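WipB (Legionella pneumophila, PDB 5NNY) acts as a translocated Ser/Thr phosphatase that targets the host lysosomal nutrient-sensing machinery, and this chain is its phosphatase domain. Local coordinates at residues Ala136-Lys141 against Gly254-Leu259; Gly130-Glu135 against Leu147-Leu152; Phe122-Ser127 against Lys188-Ile193. One frame throughout, in Å; residues are numbered along the deposited sequence.

In the fold
Interactions 1 and 2 both use helix 128-138, which follows on strand 121-125 of interaction 3. Interaction 3 is the sheet pairing of 122-127 with 188-193, its centre about 7 Å from the centre of the chain. Interaction 2 is nested within the chain loop that interaction 3 closes and packs the helix against 147-152, while interaction 1 fixes the end of the same helix to the turn after helix 233-253, near the surface. Centres of interactions 1 and 2 lie 9 Å apart, and each is 16 Å from that of interaction 3. Val-134 and Ile-256 touch each other, and both reach Leu-190, so apolar contacts join the three.

Interaction 1: Ala136-Lys141 against Gly254-Leu259; sequences ACELFK and GEIHTL
Glu-138 reaches across to Ile-256 and His-257 with CG anti to its own carbonyl carbon (chi1 -71°) and the chain extended beyond it, while the imidazole of His-257 is set between its backbone N and carbonyl carbon (chi1 72°), which brings the ring back beside its own N-H, so that ND1 and N reach the same oxygen. OE1 takes two bonds from one residue: the backbone N of His-257 at 2.8 Å, on the syn lone pair, and ND1 of His-257 at 2.6 Å. ND1 approaches OE1 from above the carboxylate plane, 39° out of it, although OE1 lies in the plane of the ring. OE2 uses its own syn lone pair for Ile-256 N, 2.8 Å away. Over one ring face of His-257 sits Leu-139 CD2, a CH-pi contact 3.7 Å from the centroid; Thr-258 CG2 lies on the opposite face. A water donates to Glu-138 O and Gly-254 O, bridging the C-terminal ends of helices 128-138 and 233-253, the latter closed by Gly-254 in a Schellman motif. Three N-H groups thus grip one carboxylate, an arrangement that would probably favour the charged form of Glu-138, while the ND1 bond and the CH-pi contact restrain the imidazole.

Interaction 2: Gly130-Glu135 against Leu147-Leu152; sequences GIEFVE and LVAKRL
Leu-152 sends CD1 against the helix, where it lies 3.7 Å from Glu-132 CA and 4.2 Å from Ile-131 CG2, the Ile-131 and Leu-152 side chains crossing at about a right angle. Ala-149 presses its CB on the aliphatic part of Glu-132, 3.5 Å from CG. The two glutamates straddle Leu-152 along the helix. Glu-132 slides past it in the opposite direction, whereas Glu-135, with CG anti to the backbone N (chi1 -168°), brings its carboxylate onto the methyl end, OE2 being 3.4 Å from Leu-152 CD1.

Polar links between the segments run through water. Glu-135 OE1 accepts from two waters: one, at 2.5 Å from OE1, also accepts from Leu-152 N, and the other donates to Val-148 O as well. A third water lies 2.9 Å from Glu-132 OE2 and near Ala-149 O.

Direct polar partners lie elsewhere. Glu-135 OE2 hydrogen-bonds to Tyr-260 OH and His-262 NE2, and Glu-132 OE1 is held by Gln-156 NE2. Met-265 of helix 262-270 touches both Ile-131 and Leu-152.

Both carboxylates are buried, and Glu-135 has partners on both oxygens. The waters on OE1 and the hydrogen bonds of OE2 would probably make a charged Glu-135 tolerable beside the leucine methyl, and its water bridges tie both Val-148 and Leu-152 to helix 128-138.

Interaction 3: Phe122-Ser127 against Lys188-Ile193; sequences FEILLS and KHLKII
His-189 lays its ring over that of Phe-122 in an offset stack, centroids 3.8 Å apart and planes 7° from parallel. Phe-122 CG sits between its backbone N and carbonyl carbon (chi1 68°), which brings the phenyl ring over the imidazole. At the edge of the imidazole, in its plane, lies Phe-122 O, while ND1 is held by Val-185 O; these neighbours would hinder the ring from turning. The backbone of His-189 begins the ladder, its O accepting from Ile-124 N at 2.9 Å.

Leu-190 pairs with Ile-124 in a parallel bridge. Its CD1 packs 3.8 Å from Ile-124 CG2, and its CG meets Leu-126 CD1. Ile-124 and Leu-190 share a face of the sheet; Phe-247 of helix 233-253 touches Leu-190.

Lys-191 uses both backbone groups: N donates to Ile-124 O at 2.9 Å, and O accepts from Leu-126 N at 2.8 Å. Its side chain, bent at chi2 (-110°), runs alongside 122-127 toward its start so that NZ, in one of the two conformers of Glu-123, forms a salt bridge with OE2 of that residue at 2.8 Å, coming from above the carboxylate plane. The other oxygen, OE1, is engaged by Arg-92 and Ser-194.

At Ile-192 the chain turns from the ladder, and one water donates to both Ile-192 O and Leu-126 O. Leu-125 CD2, in one of its conformers, packs against Ile-193 CA.

Ser-127 caps the helix that follows strand 121-125. The two strands, parallel neighbours joined through helices, form a beta-alpha-beta type connection in the central mixed sheet, as expected for the calcineurin-like phosphoesterase fold.

Interaction 1: Ala136-Lys141 against Gly254-Leu259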
# COMPACT_ATOMS: atom_id res chain seq x y z
N ALA A 136 -6.43 -0.59 11.04
CA ALA A 136 -7.60 0.26 11.28
C ALA A 136 -8.86 -0.38 10.72
O ALA A 136 -9.90 -0.41 11.39
CB ALA A 136 -7.38 1.63 10.65
N CYS A 137 -8.79 -0.89 9.50
CA CYS A 137 -9.98 -1.47 8.88
C CYS A 137 -10.35 -2.79 9.52
O CYS A 137 -11.54 -3.06 9.75
CB CYS A 137 -9.77 -1.64 7.38
SG CYS A 137 -9.72 -0.07 6.49
N GLU A 138 -9.35 -3.64 9.81
CA GLU A 138 -9.64 -4.94 10.40
C GLU A 138 -10.20 -4.83 11.82
O GLU A 138 -10.98 -5.70 12.25
CB GLU A 138 -8.37 -5.80 10.44
CG GLU A 138 -7.88 -6.30 9.10
CD GLU A 138 -6.76 -7.31 9.26
OE1 GLU A 138 -6.12 -7.31 10.34
OE2 GLU A 138 -6.55 -8.09 8.32
N LEU A 139 -9.81 -3.80 12.57
CA LEU A 139 -10.27 -3.65 13.95
C LEU A 139 -11.40 -2.63 14.08
O LEU A 139 -11.67 -2.15 15.19
CB LEU A 139 -9.10 -3.27 14.87
CG LEU A 139 -7.97 -4.30 14.91
CD1 LEU A 139 -6.90 -3.91 15.93
CD2 LEU A 139 -8.50 -5.70 15.18
N PHE A 140 -12.09 -2.33 12.98
CA PHE A 140 -13.14 -1.32 12.99
C PHE A 140 -14.18 -1.60 14.07
O PHE A 140 -14.51 -0.73 14.89
CB PHE A 140 -13.78 -1.27 11.60
CG PHE A 140 -14.90 -0.28 11.48
CD1 PHE A 140 -14.64 1.08 11.38
CD2 PHE A 140 -16.22 -0.73 11.39
CE1 PHE A 140 -15.70 1.99 11.23
CE2 PHE A 140 -17.27 0.17 11.23
CZ PHE A 140 -17.01 1.52 11.16
N LYS A 141 -14.67 -2.84 14.13
CA LYS A 141 -15.71 -3.17 15.10
C LYS A 141 -15.15 -3.20 16.52
O LYS A 141 -15.79 -2.70 17.45
CB LYS A 141 -16.35 -4.52 14.77
CG LYS A 141 -17.72 -4.43 14.13
CD LYS A 141 -18.35 -5.82 13.95
CE LYS A 141 -19.13 -6.25 15.19
NZ LYS A 141 -19.71 -7.62 15.02
N GLY A 254 -9.60 -11.16 7.94
CA GLY A 254 -9.42 -9.97 8.75
C GLY A 254 -8.36 -10.14 9.82
O GLY A 254 -8.49 -9.55 10.90
N GLU A 255 -7.33 -10.95 9.55
CA GLU A 255 -6.34 -11.33 10.55
C GLU A 255 -4.91 -10.98 10.15
O GLU A 255 -3.97 -11.52 10.73
CB GLU A 255 -6.45 -12.82 10.84
CG GLU A 255 -7.81 -13.22 11.46
CD GLU A 255 -7.83 -14.65 11.95
OE1 GLU A 255 -7.80 -14.86 13.19
OE2 GLU A 255 -7.85 -15.56 11.11
N ILE A 256 -4.72 -10.09 9.17
CA ILE A 256 -3.37 -9.58 8.90
C ILE A 256 -2.78 -9.00 10.17
O ILE A 256 -1.58 -9.15 10.45
CB ILE A 256 -3.38 -8.54 7.77
CG1 ILE A 256 -3.68 -9.19 6.43
CG2 ILE A 256 -2.04 -7.82 7.68
CD1 ILE A 256 -4.09 -8.17 5.35
N HIS A 257 -3.62 -8.35 10.99
CA HIS A 257 -3.11 -7.70 12.19
C HIS A 257 -2.56 -8.70 13.22
O HIS A 257 -1.87 -8.28 14.15
CB HIS A 257 -4.21 -6.84 12.85
CG HIS A 257 -5.30 -7.64 13.50
ND1 HIS A 257 -6.40 -8.09 12.81
CD2 HIS A 257 -5.45 -8.06 14.77
CE1 HIS A 257 -7.19 -8.76 13.63
NE2 HIS A 257 -6.64 -8.75 14.83
N THR A 258 -2.85 -10.00 13.08
CA THR A 258 -2.30 -11.02 13.97
C THR A 258 -0.89 -11.46 13.56
O THR A 258 -0.28 -12.28 14.26
CB THR A 258 -3.21 -12.25 14.03
OG1 THR A 258 -3.13 -12.97 12.80
CG2 THR A 258 -4.68 -11.87 14.29
N LEU A 259 -0.36 -10.95 12.44
CA LEU A 259 0.95 -11.39 11.97
C LEU A 259 2.12 -10.67 12.62
O LEU A 259 3.26 -10.93 12.23
CB LEU A 259 1.03 -11.25 10.45
CG LEU A 259 0.01 -12.11 9.69
CD1 LEU A 259 -0.02 -11.74 8.20
CD2 LEU A 259 0.34 -13.60 9.85
O HOH W 1 -11.05 -8.36 11.37

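Interaction 2: Gly130-Glu135 against Leu147-Leu152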
# COMPACT_ATOMS: atom_id res chain seq x y z
N GLY A 130 1.00 1.14 4.90
CA GLY A 130 -0.19 0.43 4.51
C GLY A 130 -0.77 -0.49 5.57
O GLY A 130 -1.94 -0.62 5.72
N ILE A 131 0.10 -1.04 6.39
CA ILE A 131 -0.32 -1.91 7.44
C ILE A 131 -1.17 -1.15 8.52
O ILE A 131 -1.95 -1.72 9.17
CB ILE A 131 0.89 -2.66 8.00
CG1 ILE A 131 0.62 -4.13 8.10
CG2 ILE A 131 1.31 -2.12 9.32
CD1 ILE A 131 1.88 -4.92 8.20
N GLU A 132 -0.95 0.14 8.71
CA GLU A 132 -1.75 0.89 9.61
C GLU A 132 -3.20 0.99 9.06
O GLU A 132 -4.13 0.89 9.79
CB GLU A 132 -1.17 2.26 9.83
CG GLU A 132 -2.06 3.16 10.61
CD GLU A 132 -1.39 4.46 11.08
OE1 GLU A 132 -0.22 4.65 10.90
OE2 GLU A 132 -2.10 5.28 11.61
N PHE A 133 -3.33 1.18 7.75
CA PHE A 133 -4.67 1.19 7.17
C PHE A 133 -5.34 -0.18 7.31
O PHE A 133 -6.54 -0.27 7.66
CB PHE A 133 -4.59 1.61 5.69
CG PHE A 133 -5.94 1.71 5.01
CD1 PHE A 133 -6.82 2.73 5.33
CD2 PHE A 133 -6.33 0.75 4.08
CE1 PHE A 133 -8.06 2.82 4.71
CE2 PHE A 133 -7.56 0.84 3.43
CZ PHE A 133 -8.43 1.88 3.76
N VAL A 134 -4.58 -1.26 7.07
CA VAL A 134 -5.09 -2.61 7.25
C VAL A 134 -5.62 -2.79 8.66
O VAL A 134 -6.72 -3.30 8.89
CB VAL A 134 -3.98 -3.63 6.93
CG1 VAL A 134 -4.40 -5.01 7.44
CG2 VAL A 134 -3.67 -3.64 5.44
N GLU A 135 -4.80 -2.43 9.65
CA GLU A 135 -5.17 -2.66 11.04
C GLU A 135 -6.40 -1.87 11.42
O GLU A 135 -7.32 -2.40 12.04
CB GLU A 135 -4.00 -2.30 11.96
CG GLU A 135 -4.20 -2.79 13.41
CD GLU A 135 -3.12 -2.26 14.34
OE1 GLU A 135 -3.27 -1.11 14.82
OE2 GLU A 135 -2.13 -2.98 14.56
N LEU A 147 -12.24 4.01 12.62
CA LEU A 147 -10.94 3.64 12.04
C LEU A 147 -9.86 4.32 12.87
O LEU A 147 -9.72 5.54 12.81
CB LEU A 147 -10.86 4.07 10.58
CG LEU A 147 -11.88 3.47 9.61
CD1 LEU A 147 -11.83 4.20 8.27
CD2 LEU A 147 -11.61 1.99 9.43
N VAL A 148 -9.10 3.53 13.64
CA VAL A 148 -8.08 4.11 14.50
C VAL A 148 -6.90 3.15 14.53
O VAL A 148 -7.05 1.93 14.38
CB VAL A 148 -8.57 4.40 15.95
CG1 VAL A 148 -9.45 5.67 16.01
CG2 VAL A 148 -9.29 3.21 16.52
N ALA A 149 -5.72 3.71 14.76
CA ALA A 149 -4.52 2.90 14.90
C ALA A 149 -3.51 3.68 15.72
O ALA A 149 -2.55 4.22 15.17
CB ALA A 149 -3.95 2.52 13.53
N LYS A 150 -3.75 3.78 17.03
CA LYS A 150 -3.00 4.73 17.83
C LYS A 150 -1.53 4.33 17.97
O LYS A 150 -0.64 5.18 17.85
CB LYS A 150 -3.65 4.88 19.20
CG LYS A 150 -3.11 6.05 20.00
CD LYS A 150 -3.94 6.28 21.26
CE LYS A 150 -3.97 5.03 22.14
NZ LYS A 150 -2.60 4.51 22.44
N ARG A 151 -1.25 3.05 18.21
CA ARG A 151 0.13 2.62 18.45
C ARG A 151 0.95 2.68 17.16
O ARG A 151 2.09 3.17 17.16
CB ARG A 151 0.18 1.21 19.06
CG ARG A 151 -0.73 0.98 20.29
CD ARG A 151 -0.00 0.35 21.49
NE ARG A 151 0.38 -1.06 21.33
CZ ARG A 151 -0.34 -2.11 21.73
NH1 ARG A 151 0.13 -3.35 21.56
NH2 ARG A 151 -1.52 -1.94 22.31
N LEU A 152 0.39 2.21 16.04
CA LEU A 152 1.08 2.35 14.77
C LEU A 152 1.28 3.81 14.39
O LEU A 152 2.31 4.16 13.79
CB LEU A 152 0.32 1.61 13.68
CG LEU A 152 0.33 0.09 13.88
CD1 LEU A 152 -0.47 -0.57 12.76
CD2 LEU A 152 1.78 -0.42 13.93
O HOH W 2 -3.10 6.99 13.77
O HOH W 3 -2.21 0.60 16.23
O HOH W 4 -6.17 -0.40 15.16

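Interaction 3: Phe122-Ser127 against Lys188-Ile193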
# COMPACT_ATOMS: atom_id res chain seq x y z
N PHE A 122 -2.90 -4.78 -11.06
CA PHE A 122 -2.05 -4.06 -10.13
C PHE A 122 -1.80 -4.88 -8.87
O PHE A 122 -2.58 -5.74 -8.50
CB PHE A 122 -2.62 -2.67 -9.77
CG PHE A 122 -3.89 -2.68 -8.95
CD1 PHE A 122 -5.13 -2.82 -9.56
CD2 PHE A 122 -3.85 -2.46 -7.58
CE1 PHE A 122 -6.30 -2.80 -8.81
CE2 PHE A 122 -5.01 -2.44 -6.81
CZ PHE A 122 -6.24 -2.61 -7.43
N GLU A 123 -0.66 -4.64 -8.24
CA GLU A 123 -0.39 -5.26 -6.95
C GLU A 123 0.30 -4.26 -6.05
O GLU A 123 1.02 -3.37 -6.52
CB GLU A 123 0.46 -6.53 -7.06
CG GLU A 123 1.77 -6.31 -7.75
CD GLU A 123 2.51 -7.61 -8.01
OE1 GLU A 123 3.74 -7.62 -7.87
OE2 GLU A 123 1.84 -8.63 -8.33
N ILE A 124 0.06 -4.43 -4.75
CA ILE A 124 0.47 -3.51 -3.70
C ILE A 124 1.33 -4.29 -2.71
O ILE A 124 0.87 -5.27 -2.13
CB ILE A 124 -0.74 -2.89 -2.99
CG1 ILE A 124 -1.61 -2.18 -4.01
CG2 ILE A 124 -0.28 -1.89 -1.93
CD1 ILE A 124 -2.97 -1.72 -3.46
N LEU A 125 2.57 -3.85 -2.54
CA LEU A 125 3.50 -4.54 -1.65
C LEU A 125 3.29 -4.03 -0.24
O LEU A 125 3.23 -2.81 -0.02
CB LEU A 125 4.94 -4.33 -2.10
CG LEU A 125 5.27 -5.20 -3.32
CD1 LEU A 125 6.52 -4.72 -4.01
CD2 LEU A 125 5.41 -6.66 -2.90
N LEU A 126 3.16 -4.96 0.71
CA LEU A 126 2.88 -4.58 2.09
C LEU A 126 3.97 -3.67 2.65
O LEU A 126 5.17 -3.92 2.48
CB LEU A 126 2.76 -5.85 2.96
CG LEU A 126 2.24 -5.67 4.39
CD1 LEU A 126 0.82 -5.11 4.36
CD2 LEU A 126 2.29 -6.98 5.18
N SER A 127 3.54 -2.59 3.32
CA SER A 127 4.45 -1.63 3.92
C SER A 127 3.97 -1.31 5.33
O SER A 127 2.84 -1.63 5.71
CB SER A 127 4.57 -0.33 3.10
OG SER A 127 3.34 0.41 3.05
N LYS A 188 -7.36 -7.51 -1.40
CA LYS A 188 -7.11 -8.65 -2.27
C LYS A 188 -6.02 -8.38 -3.30
O LYS A 188 -5.64 -9.30 -4.03
CB LYS A 188 -8.42 -9.09 -2.92
CG LYS A 188 -9.39 -9.73 -1.91
CD LYS A 188 -10.85 -9.69 -2.37
CE LYS A 188 -11.82 -9.79 -1.16
NZ LYS A 188 -11.88 -11.15 -0.52
N HIS A 189 -5.49 -7.15 -3.36
CA HIS A 189 -4.38 -6.83 -4.24
C HIS A 189 -3.07 -6.70 -3.48
O HIS A 189 -2.03 -6.37 -4.08
CB HIS A 189 -4.67 -5.55 -5.03
CG HIS A 189 -5.69 -5.73 -6.11
ND1 HIS A 189 -7.04 -5.65 -5.86
CD2 HIS A 189 -5.56 -6.05 -7.42
CE1 HIS A 189 -7.71 -5.88 -6.98
NE2 HIS A 189 -6.83 -6.12 -7.94
N LEU A 190 -3.11 -6.96 -2.18
CA LEU A 190 -1.94 -6.90 -1.32
C LEU A 190 -1.09 -8.17 -1.46
O LEU A 190 -1.61 -9.28 -1.56
CB LEU A 190 -2.41 -6.75 0.13
CG LEU A 190 -1.79 -5.83 1.18
CD1 LEU A 190 -1.30 -4.51 0.61
CD2 LEU A 190 -2.82 -5.59 2.31
N LYS A 191 0.22 -7.98 -1.47
CA LYS A 191 1.19 -9.07 -1.46
C LYS A 191 2.29 -8.67 -0.49
O LYS A 191 2.66 -7.51 -0.41
CB LYS A 191 1.79 -9.33 -2.84
CG LYS A 191 0.78 -9.56 -3.94
CD LYS A 191 0.79 -10.99 -4.40
CE LYS A 191 0.04 -11.18 -5.71
NZ LYS A 191 0.92 -10.90 -6.88
N ILE A 192 2.80 -9.65 0.26
CA ILE A 192 3.96 -9.37 1.11
C ILE A 192 5.19 -9.14 0.25
O ILE A 192 5.93 -8.17 0.43
CB ILE A 192 4.22 -10.52 2.11
CG1 ILE A 192 2.98 -10.87 2.92
CG2 ILE A 192 5.36 -10.15 3.06
CD1 ILE A 192 3.25 -12.00 3.89
N ILE A 193 5.45 -10.07 -0.66
CA ILE A 193 6.54 -9.97 -1.61
C ILE A 193 5.98 -10.42 -2.95
O ILE A 193 4.93 -11.07 -3.03
CB ILE A 193 7.78 -10.81 -1.22
CG1 ILE A 193 7.38 -12.27 -0.98
CG2 ILE A 193 8.48 -10.24 0.01
CD1 ILE A 193 8.54 -13.19 -0.69
O HOH W 5 -5.33 -6.61 -10.55
O HOH W 6 6.76 -5.75 1.22